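PDB 3UZO: branched-chain-amino-acid aminotransferase, which probably transfers the amino group between leucine, valine or isoleucine and 2-oxoglutarate, using pyridoxal 5'-phosphate as cofactor. Local coordinates for residues Thr67-Gln73 with Asn154-Ala160; Gln252-Gln258 with Glu282-Ile288. All blocks are in the same frame, centred on the assembly; numbering follows the deposited sequence.

In a dimeric aminotransferase, one chain can help to build the active site of its partner, and contact 1 illustrates this. It packs the end of helix 67-70 against the loop between strands 141-151 and 162-172 at the dimer interface, where Tyr71 meets a bound glutamate and Arg145 of the second subunit. Contact 2 pairs parallel strands within the mixed sheet, touched by no other chain. It lies near the cofactor-binding residues Ser265 and Thr267, with the side chain of Thr256 about 10 Å from a bound pyridoxal phosphate. The centres of contact 1 and contact 2 are 39 Å apart; the nearest atoms of contact 1 and contact 2 are about 24 Å apart.

Contact 1. Residues Thr67-Gln73 with Asn154-Ala160; sequences TALHYGQ and NIGVRTA. With GLU (glutamic acid), chain F.
Tyr71 and Gln73 reach across from the end of helix 67-70 to the loop that connects the neighbouring antiparallel strands 141-151 and 162-172 of this class IV aminotransferase fold, and each shows how a buried polar group finds its partners. The Gln73 side chain runs out extended, with CG anti to its backbone N (chi1 -177°), and brings its amide up to the loop. Its OE1 accepts two bonds, one on each lone pair and both in the carbonyl plane: from Thr67 OG1 at 2.6 Å, and from Ala160 N at 2.9 Å with an N-H...O angle of 157°. Its NE2 gives one proton to Thr159 OG1 at 3.0 Å, slightly tilted from the amide plane, and is also bonded to Leu108 O. Bonds at both ends of the amide fix its rotation. Thr159 OG1 is bonded in turn to Leu109 O.

The Tyr71 ring is gripped differently. His70 CB lies over one face, while Val157 CA lies over the other, 4.0 Å from the ring centroid in a CH-pi contact; Val157 CG2 comes to 3.3 Å from Tyr71 CE2. At the hydroxyl end several polar groups converge. OH stands 2.8 Å from OXT of the bound glutamate, and Ile155 O is nearer still, at a doubtfully short separation, so a single proton has two acceptors to choose from. Arg145 NH1 of the second subunit is also bonded to OH, so the hydroxyl is held from both subunits. Phe76 of that second subunit meets the Tyr71 ring nearly at right angles, consistent with a substrate pocket completed across the dimer interface. Val157 touches the ligand too, its CG2 lying 3.6 Å from glutamate O.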
loop_
_atom_site.group_PDB
_atom_site.type_symbol
_atom_site.label_atom_id
_atom_site.label_comp_id
_atom_site.label_asym_id
_atom_site.label_seq_id
_atom_site.Cartn_x
_atom_site.Cartn_y
_atom_site.Cartn_z
ATOM N N THR A 67 -1.132 -6.394 -10.518
ATOM C CA THR A 67 -1.209 -5.135 -9.785
ATOM C C THR A 67 -1.157 -5.377 -8.276
ATOM O O THR A 67 -0.746 -4.503 -7.516
ATOM C CB THR A 67 -2.517 -4.372 -10.090
ATOM O OG1 THR A 67 -3.632 -5.180 -9.698
ATOM C CG2 THR A 67 -2.621 -4.038 -11.581
ATOM N N ALA A 68 -1.586 -6.560 -7.844
ATOM C CA ALA A 68 -1.570 -6.892 -6.418
ATOM C C ALA A 68 -0.135 -6.928 -5.890
ATOM O O ALA A 68 0.101 -6.742 -4.693
ATOM C CB ALA A 68 -2.241 -8.248 -6.185
ATOM N N LEU A 69 0.819 -7.149 -6.788
ATOM C CA LEU A 69 2.232 -7.238 -6.412
ATOM C C LEU A 69 3.019 -5.946 -6.574
ATOM O O LEU A 69 3.982 -5.698 -5.839
ATOM C CB LEU A 69 2.923 -8.318 -7.241
ATOM C CG LEU A 69 2.438 -9.758 -7.081
ATOM C CD1 LEU A 69 3.097 -10.635 -8.135
ATOM C CD2 LEU A 69 2.744 -10.254 -5.678
ATOM N N HIS A 70 2.615 -5.135 -7.545
ATOM C CA HIS A 70 3.303 -3.887 -7.852
ATOM C C HIS A 70 2.601 -2.609 -7.392
ATOM O O HIS A 70 3.251 -1.658 -6.986
ATOM C CB HIS A 70 3.535 -3.804 -9.367
ATOM C CG HIS A 70 4.399 -4.902 -9.905
ATOM N ND1 HIS A 70 5.731 -4.719 -10.209
ATOM C CD2 HIS A 70 4.137 -6.210 -10.134
ATOM C CE1 HIS A 70 6.254 -5.867 -10.598
ATOM N NE2 HIS A 70 5.308 -6.789 -10.561
ATOM N N TYR A 71 1.277 -2.584 -7.447
ATOM C CA TYR A 71 0.557 -1.371 -7.078
ATOM C C TYR A 71 -0.398 -1.503 -5.905
ATOM O O TYR A 71 -1.412 -0.809 -5.844
ATOM C CB TYR A 71 -0.189 -0.845 -8.304
ATOM C CG TYR A 71 0.702 -0.748 -9.515
ATOM C CD1 TYR A 71 0.533 -1.610 -10.597
ATOM C CD2 TYR A 71 1.754 0.173 -9.558
ATOM C CE1 TYR A 71 1.390 -1.568 -11.694
ATOM C CE2 TYR A 71 2.620 0.223 -10.650
ATOM C CZ TYR A 71 2.430 -0.656 -11.712
ATOM O OH TYR A 71 3.295 -0.651 -12.775
ATOM N N GLY A 72 -0.055 -2.394 -4.979
ATOM C CA GLY A 72 -0.863 -2.617 -3.792
ATOM C C GLY A 72 -2.360 -2.752 -3.998
ATOM O O GLY A 72 -3.131 -2.424 -3.095
ATOM N N GLN A 73 -2.791 -3.228 -5.162
ATOM C CA GLN A 73 -4.227 -3.382 -5.385
ATOM C C GLN A 73 -4.645 -4.676 -4.706
ATOM O O GLN A 73 -4.672 -5.748 -5.311
ATOM C CB GLN A 73 -4.557 -3.422 -6.874
ATOM C CG GLN A 73 -6.056 -3.499 -7.135
ATOM C CD GLN A 73 -6.415 -3.227 -8.579
ATOM O OE1 GLN A 73 -5.844 -3.824 -9.499
ATOM N NE2 GLN A 73 -7.371 -2.318 -8.789
ATOM N N ASN A 154 0.166 -7.242 -16.688
ATOM C CA ASN A 154 0.087 -5.787 -16.618
ATOM C C ASN A 154 1.451 -5.169 -16.300
ATOM O O ASN A 154 2.340 -5.855 -15.794
ATOM C CB ASN A 154 -0.928 -5.400 -15.537
ATOM C CG ASN A 154 -1.001 -3.909 -15.301
ATOM O OD1 ASN A 154 -0.133 -3.324 -14.646
ATOM N ND2 ASN A 154 -2.038 -3.282 -15.837
ATOM N N ILE A 155 1.622 -3.886 -16.613
ATOM C CA ILE A 155 2.872 -3.190 -16.316
ATOM C C ILE A 155 2.642 -1.744 -15.895
ATOM O O ILE A 155 3.395 -1.202 -15.091
ATOM C CB ILE A 155 3.851 -3.173 -17.513
ATOM C CG1 ILE A 155 3.196 -2.499 -18.719
ATOM C CG2 ILE A 155 4.300 -4.578 -17.833
ATOM C CD1 ILE A 155 4.161 -2.200 -19.846
ATOM N N GLY A 156 1.613 -1.109 -16.438
ATOM C CA GLY A 156 1.354 0.272 -16.068
ATOM C C GLY A 156 0.412 0.395 -14.886
ATOM O O GLY A 156 -0.367 -0.518 -14.610
ATOM N N VAL A 157 0.485 1.522 -14.182
ATOM C CA VAL A 157 -0.384 1.758 -13.038
ATOM C C VAL A 157 -1.822 1.841 -13.532
ATOM O O VAL A 157 -2.177 2.746 -14.276
ATOM C CB VAL A 157 -0.041 3.082 -12.328
ATOM C CG1 VAL A 157 -1.026 3.337 -11.197
ATOM C CG2 VAL A 157 1.374 3.033 -11.793
ATOM N N ARG A 158 -2.645 0.890 -13.113
ATOM C CA ARG A 158 -4.041 0.861 -13.521
ATOM C C ARG A 158 -4.722 -0.268 -12.776
ATOM O O ARG A 158 -4.055 -1.068 -12.123
ATOM C CB ARG A 158 -4.147 0.596 -15.025
ATOM C CG ARG A 158 -3.638 -0.781 -15.440
ATOM C CD ARG A 158 -3.887 -1.044 -16.917
ATOM N NE ARG A 158 -3.153 -0.118 -17.778
ATOM C CZ ARG A 158 -1.843 -0.175 -17.999
ATOM N NH1 ARG A 158 -1.111 -1.121 -17.426
ATOM N NH2 ARG A 158 -1.262 0.716 -18.792
ATOM N N THR A 159 -6.044 -0.338 -12.870
ATOM C CA THR A 159 -6.757 -1.413 -12.209
ATOM C C THR A 159 -6.505 -2.690 -13.013
ATOM O O THR A 159 -6.416 -2.652 -14.246
ATOM C CB THR A 159 -8.274 -1.104 -12.111
ATOM O OG1 THR A 159 -8.921 -2.135 -11.357
ATOM C CG2 THR A 159 -8.904 -1.002 -13.493
ATOM N N ALA A 160 -6.362 -3.809 -12.310
ATOM C CA ALA A 160 -6.103 -5.111 -12.928
ATOM C C ALA A 160 -7.210 -5.570 -13.869
ATOM O O ALA A 160 -8.367 -5.199 -13.701
ATOM C CB ALA A 160 -5.908 -6.169 -11.840
HETATM N N GLU F . 6.452 3.054 -11.717
HETATM C CA GLU F . 5.854 3.700 -12.915
HETATM C C GLU F . 4.810 2.799 -13.534
HETATM O O GLU F . 3.967 3.315 -14.291
HETATM C CB GLU F . 6.931 3.998 -13.952
HETATM C CG GLU F . 7.696 5.273 -13.694
HETATM C CD GLU F . 8.592 5.648 -14.851
HETATM O OE1 GLU F . 8.144 5.510 -16.011
HETATM O OE2 GLU F . 9.733 6.085 -14.595
HETATM O OXT GLU F . 4.868 1.586 -13.254
#

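Contact 2. Residues Gln252-Gln258 with Glu282-Ile288; sequences QKFVTPQ and EVEEGDI
Glu282 starts the second strand of a beta-alpha-beta unit by bonding to the first: its N donates to Gln252 O at 2.8 Å, almost straight at 174°, and its O accepts from Phe254 N. The two bonds go to residues two apart, Gln252 and Phe254, which is the mark of parallel pairing.

Val283 lies beside Phe254, the two side chains running alongside each other from the same face, with CG2 at 3.7 Å from Phe254 CD2. Glu284 then repeats the bonding pattern, its N reaching Phe254 O and its O taking Thr256 N. On the other face its carboxylate meets Lys253, whose fully extended chain carries NZ diagonally across the strands. The resulting salt bridge is short, 2.5 Å from NZ to Glu284 OE1, and NZ approaches that oxygen from its anti side, 29° off the carboxylate plane. The lysine also packs along the way, its CE against Glu284 CB at 3.4 Å.

Glu285 returns to the face of Phe254 and Thr256; through a water its OE1 is tied to Pro257 O. Gly286 N donates to Thr256 O, while its own O accepts a weak bond from Gln258 N and is also met by Pro257 CA. Asp287 OD1 shares a second water with Gln258 O. Ile288 bends back, its side chain running counter to that of Val255 so that its CD1 presses tightly on CG1 of Val255, at 3.5 Å.

Around the pair, Leu272 of helix 266-277, the crossover between these strands, packs on Phe254, Val283 and Glu285. Strand 253-257 lies between 282-286 and the antiparallel strand 243-248, while Val255 and Ile288 both rest on Phe296 of strand 296-302.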
loop_
_atom_site.group_PDB
_atom_site.type_symbol
_atom_site.label_atom_id
_atom_site.label_comp_id
_atom_site.label_asym_id
_atom_site.label_seq_id
_atom_site.Cartn_x
_atom_site.Cartn_y
_atom_site.Cartn_z
ATOM N N GLN A 252 -18.727 6.756 33.326
ATOM C CA GLN A 252 -20.064 6.799 32.744
ATOM C C GLN A 252 -20.124 6.958 31.229
ATOM O O GLN A 252 -21.189 6.798 30.629
ATOM C CB GLN A 252 -20.856 7.944 33.384
ATOM C CG GLN A 252 -20.816 7.951 34.899
ATOM C CD GLN A 252 -21.338 6.663 35.488
ATOM O OE1 GLN A 252 -22.489 6.286 35.261
ATOM N NE2 GLN A 252 -20.494 5.975 36.248
ATOM N N LYS A 253 -18.991 7.251 30.605
ATOM C CA LYS A 253 -18.982 7.484 29.170
ATOM C C LYS A 253 -17.893 6.748 28.400
ATOM O O LYS A 253 -16.735 6.711 28.814
ATOM C CB LYS A 253 -18.862 8.991 28.926
ATOM C CG LYS A 253 -19.190 9.458 27.523
ATOM C CD LYS A 253 -19.195 10.981 27.487
ATOM C CE LYS A 253 -19.683 11.525 26.161
ATOM N NZ LYS A 253 -19.788 13.017 26.203
ATOM N N PHE A 254 -18.295 6.184 27.265
ATOM C CA PHE A 254 -17.427 5.431 26.365
ATOM C C PHE A 254 -17.074 6.373 25.219
ATOM O O PHE A 254 -17.955 6.830 24.485
ATOM C CB PHE A 254 -18.194 4.204 25.833
ATOM C CG PHE A 254 -17.438 3.377 24.817
ATOM C CD1 PHE A 254 -16.743 2.233 25.203
ATOM C CD2 PHE A 254 -17.445 3.730 23.471
ATOM C CE1 PHE A 254 -16.065 1.451 24.263
ATOM C CE2 PHE A 254 -16.764 2.955 22.517
ATOM C CZ PHE A 254 -16.075 1.813 22.919
ATOM N N VAL A 255 -15.789 6.663 25.061
ATOM C CA VAL A 255 -15.346 7.563 24.006
ATOM C C VAL A 255 -14.389 6.901 23.021
ATOM O O VAL A 255 -13.492 6.155 23.413
ATOM C CB VAL A 255 -14.652 8.811 24.601
ATOM C CG1 VAL A 255 -14.283 9.782 23.488
ATOM C CG2 VAL A 255 -15.566 9.479 25.616
ATOM N N THR A 256 -14.593 7.177 21.739
ATOM C CA THR A 256 -13.736 6.640 20.683
ATOM C C THR A 256 -13.586 7.706 19.606
ATOM O O THR A 256 -14.512 8.482 19.351
ATOM C CB THR A 256 -14.331 5.345 20.062
ATOM O OG1 THR A 256 -14.599 4.400 21.104
ATOM C CG2 THR A 256 -13.344 4.706 19.110
ATOM N N PRO A 257 -12.410 7.769 18.961
ATOM C CA PRO A 257 -12.192 8.774 17.919
ATOM C C PRO A 257 -13.076 8.687 16.680
ATOM O O PRO A 257 -13.523 7.611 16.277
ATOM C CB PRO A 257 -10.703 8.616 17.583
ATOM C CG PRO A 257 -10.413 7.200 17.932
ATOM C CD PRO A 257 -11.177 7.003 19.217
ATOM N N GLN A 258 -13.329 9.850 16.091
ATOM C CA GLN A 258 -14.122 9.945 14.877
ATOM C C GLN A 258 -13.173 10.556 13.864
ATOM O O GLN A 258 -12.774 11.716 13.993
ATOM C CB GLN A 258 -15.342 10.849 15.080
ATOM C CG GLN A 258 -16.274 10.886 13.871
ATOM C CD GLN A 258 -17.570 11.621 14.151
ATOM O OE1 GLN A 258 -17.566 12.798 14.520
ATOM N NE2 GLN A 258 -18.691 10.928 13.979
ATOM N N GLU A 282 -22.904 6.191 28.462
ATOM C CA GLU A 282 -23.084 7.265 27.501
ATOM C C GLU A 282 -22.062 6.915 26.423
ATOM O O GLU A 282 -21.044 6.286 26.721
ATOM C CB GLU A 282 -22.724 8.618 28.124
ATOM C CG GLU A 282 -23.660 9.083 29.228
ATOM C CD GLU A 282 -24.969 9.635 28.694
ATOM O OE1 GLU A 282 -24.937 10.672 27.997
ATOM O OE2 GLU A 282 -26.030 9.034 28.971
ATOM N N VAL A 283 -22.318 7.316 25.185
ATOM C CA VAL A 283 -21.395 7.007 24.108
ATOM C C VAL A 283 -21.120 8.236 23.241
ATOM O O VAL A 283 -22.023 9.020 22.948
ATOM C CB VAL A 283 -21.956 5.846 23.247
ATOM C CG1 VAL A 283 -22.812 6.384 22.115
ATOM C CG2 VAL A 283 -20.828 4.987 22.745
ATOM N N GLU A 284 -19.865 8.393 22.831
ATOM C CA GLU A 284 -19.463 9.531 22.020
ATOM C C GLU A 284 -18.338 9.209 21.049
ATOM O O GLU A 284 -17.344 8.580 21.415
ATOM C CB GLU A 284 -19.004 10.673 22.934
ATOM C CG GLU A 284 -18.351 11.842 22.209
ATOM C CD GLU A 284 -17.798 12.893 23.165
ATOM O OE1 GLU A 284 -18.549 13.348 24.051
ATOM O OE2 GLU A 284 -16.613 13.271 23.027
ATOM N N GLU A 285 -18.506 9.633 19.803
ATOM C CA GLU A 285 -17.471 9.456 18.794
ATOM C C GLU A 285 -16.968 10.874 18.562
ATOM O O GLU A 285 -17.694 11.716 18.039
ATOM C CB GLU A 285 -18.044 8.882 17.495
ATOM C CG GLU A 285 -18.586 7.461 17.624
ATOM C CD GLU A 285 -19.105 6.922 16.311
ATOM O OE1 GLU A 285 -18.281 6.521 15.460
ATOM O OE2 GLU A 285 -20.339 6.912 16.124
ATOM N N GLY A 286 -15.740 11.148 18.981
ATOM C CA GLY A 286 -15.207 12.483 18.807
ATOM C C GLY A 286 -13.707 12.539 18.965
ATOM O O GLY A 286 -13.033 11.510 18.937
ATOM N N ASP A 287 -13.180 13.744 19.145
ATOM C CA ASP A 287 -11.747 13.921 19.288
ATOM C C ASP A 287 -11.237 13.548 20.665
ATOM O O ASP A 287 -11.879 13.809 21.675
ATOM C CB ASP A 287 -11.344 15.370 19.000
ATOM C CG ASP A 287 -11.529 15.752 17.553
ATOM O OD1 ASP A 287 -11.114 14.971 16.672
ATOM O OD2 ASP A 287 -12.077 16.843 17.294
ATOM N N ILE A 288 -10.071 12.919 20.688
ATOM C CA ILE A 288 -9.422 12.552 21.934
ATOM C C ILE A 288 -7.997 13.056 21.743
ATOM O O ILE A 288 -7.197 12.417 21.064
ATOM C CB ILE A 288 -9.409 11.029 22.147
ATOM C CG1 ILE A 288 -10.849 10.502 22.193
ATOM C CG2 ILE A 288 -8.653 10.690 23.427
ATOM C CD1 ILE A 288 -10.975 9.053 22.652
HETATM O O HOH W 1 -15.716 6.100 15.174
HETATM O O HOH W 2 -10.961 12.175 16.143
#